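Local coordinates for protein lithostathine (Homo sapiens, PDB 1QDD) that might inhibit spontaneous calcium carbonate precipitation, and may be associated with pancreas and brain regeneration, at residues A[74-79]-A[137-142]. The protein carries 1 engineered substitution. Numbering follows the deposited sequence.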
# COMPACT_ATOMS: atom_id res chain seq x y z
N PHE A 74 -3.50 -14.13 -3.75
CA PHE A 74 -2.38 -14.56 -2.91
C PHE A 74 -1.41 -13.43 -2.59
O PHE A 74 -0.73 -13.54 -1.57
CB PHE A 74 -1.62 -15.71 -3.61
CG PHE A 74 -2.47 -16.94 -3.83
CD1 PHE A 74 -2.93 -17.26 -5.09
CD2 PHE A 74 -2.76 -17.77 -2.77
CE1 PHE A 74 -3.70 -18.40 -5.29
CE2 PHE A 74 -3.54 -18.91 -2.96
CZ PHE A 74 -4.00 -19.20 -4.22
N ASN A 75 -1.24 -12.48 -3.49
CA ASN A 75 -0.25 -11.40 -3.36
C ASN A 75 -0.88 -10.05 -3.68
O ASN A 75 -1.64 -9.93 -4.63
CB ASN A 75 0.92 -11.57 -4.34
CG ASN A 75 1.85 -12.70 -3.94
OD1 ASN A 75 2.67 -12.56 -3.05
ND2 ASN A 75 1.64 -13.85 -4.58
N VAL A 76 -0.62 -9.04 -2.85
CA VAL A 76 -1.17 -7.70 -3.01
C VAL A 76 -0.04 -6.67 -2.93
O VAL A 76 0.70 -6.68 -1.93
CB VAL A 76 -2.25 -7.38 -1.97
CG1 VAL A 76 -2.81 -5.97 -2.14
CG2 VAL A 76 -3.40 -8.39 -2.03
N TRP A 77 0.11 -5.78 -3.88
CA TRP A 77 1.19 -4.79 -3.83
C TRP A 77 1.03 -3.72 -2.75
O TRP A 77 -0.06 -3.21 -2.48
CB TRP A 77 1.25 -4.02 -5.16
CG TRP A 77 1.75 -4.64 -6.42
CD1 TRP A 77 1.11 -4.63 -7.63
CD2 TRP A 77 2.99 -5.32 -6.63
NE1 TRP A 77 1.88 -5.26 -8.57
CE2 TRP A 77 3.04 -5.70 -7.99
CE3 TRP A 77 4.07 -5.65 -5.80
CZ2 TRP A 77 4.13 -6.38 -8.53
CZ3 TRP A 77 5.15 -6.32 -6.35
CH2 TRP A 77 5.17 -6.69 -7.70
N ILE A 78 2.18 -3.36 -2.17
CA ILE A 78 2.34 -2.20 -1.29
C ILE A 78 3.44 -1.33 -1.92
O ILE A 78 4.13 -1.75 -2.85
CB ILE A 78 2.56 -2.51 0.18
CG1 ILE A 78 3.87 -3.27 0.42
CG2 ILE A 78 1.37 -3.28 0.75
CD1 ILE A 78 4.22 -3.46 1.89
N GLY A 79 3.63 -0.11 -1.41
CA GLY A 79 4.54 0.84 -2.01
C GLY A 79 6.03 0.75 -1.79
O GLY A 79 6.72 1.75 -2.07
N SER A 137 -2.97 -7.42 -7.67
CA SER A 137 -3.90 -6.44 -7.13
C SER A 137 -3.13 -5.53 -6.16
O SER A 137 -1.94 -5.76 -5.88
CB SER A 137 -5.04 -7.15 -6.43
OG SER A 137 -4.51 -8.03 -5.45
N PHE A 138 -3.75 -4.47 -5.66
CA PHE A 138 -3.02 -3.44 -4.91
C PHE A 138 -3.90 -2.61 -4.00
O PHE A 138 -5.13 -2.55 -4.15
CB PHE A 138 -2.28 -2.52 -5.91
CG PHE A 138 -3.09 -1.87 -6.99
CD1 PHE A 138 -3.56 -0.58 -6.86
CD2 PHE A 138 -3.35 -2.54 -8.18
CE1 PHE A 138 -4.24 0.04 -7.89
CE2 PHE A 138 -4.03 -1.92 -9.20
CZ PHE A 138 -4.49 -0.63 -9.07
N VAL A 139 -3.29 -1.93 -3.03
CA VAL A 139 -3.97 -1.02 -2.12
C VAL A 139 -3.41 0.40 -2.32
O VAL A 139 -2.19 0.58 -2.31
CB VAL A 139 -3.83 -1.41 -0.64
CG1 VAL A 139 -4.46 -0.40 0.31
CG2 VAL A 139 -4.42 -2.79 -0.36
N CYS A 140 -4.28 1.39 -2.45
CA CYS A 140 -3.92 2.80 -2.53
C CYS A 140 -4.26 3.55 -1.24
O CYS A 140 -5.17 3.18 -0.51
CB CYS A 140 -4.63 3.52 -3.69
SG CYS A 140 -4.42 2.88 -5.36
N LYS A 141 -3.52 4.62 -0.98
CA LYS A 141 -3.68 5.51 0.17
C LYS A 141 -3.63 6.96 -0.30
O LYS A 141 -2.73 7.32 -1.06
CB LYS A 141 -2.56 5.23 1.19
CG LYS A 141 -2.46 6.15 2.41
CD LYS A 141 -1.28 5.76 3.29
CE LYS A 141 -1.04 6.68 4.47
NZ LYS A 141 0.13 6.18 5.28
N PHE A 142 -4.58 7.80 0.11
CA PHE A 142 -4.58 9.21 -0.29
C PHE A 142 -5.10 10.07 0.86
O PHE A 142 -5.91 9.66 1.68
CB PHE A 142 -5.36 9.45 -1.57
CG PHE A 142 -6.84 9.24 -1.56
CD1 PHE A 142 -7.72 10.27 -1.24
CD2 PHE A 142 -7.38 8.01 -1.88
CE1 PHE A 142 -9.08 10.07 -1.25
CE2 PHE A 142 -8.75 7.80 -1.88
CZ PHE A 142 -9.61 8.83 -1.56
O HOH W 1 -2.78 -10.63 -7.02
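Ser137 and Trp77 are tied by the one direct hydrogen bond of this parallel strand pair: Trp77 N gives its hydrogen to Ser137 O at 2.9 Å, nearly straight at 170°. The same carbonyl oxygen also receives a CA-H...O contact from Val76, its CA 3.5 Å from Ser137 O, and Trp77 CB and CD1 pack obliquely against it, each 3.7 Å from Ser137 O. One step earlier the strands are bridged by a water, which donates to Asn75 O and accepts a longer bond, 3.3 Å, from Ser137 N. Beyond Trp77 the strands diverge, their axes already 36° apart, so the pairing is brief.

Side chains fill both faces of the pair. On one, the two methyls of Val76 rest on successive residues of the neighbouring strand: CG2, beside its own backbone N, lies 3.6 Å from Ser137 OG, while CG1, anti to that N (chi1 180°), packs against Phe138 CA and on to Val139 CG2 at 4.0 Å. The Ser137 hydroxyl has its hydrogen-bond partner in Asp73, two residues before strand 75-78. On the other face Trp77 and Phe138 meet through their CB atoms, 3.9 Å apart, with Phe138 CB at the edge of the indole; the phenyl ring turns from the indole rather than stacking on it. Trp77 NE1 is hydrogen-bonded to Glu33 O, joining the indole to strand 24-33, and its ring meets Trp35 edge-to-face.

This is the buried join at the middle of the C-type lectin fold, where the terminal strand 136-143, antiparallel to 24-33 and tied to helix 35-44 through the Cys140-Cys42 disulfide, passes to strand 75-78, which in turn pairs antiparallel with 115-119.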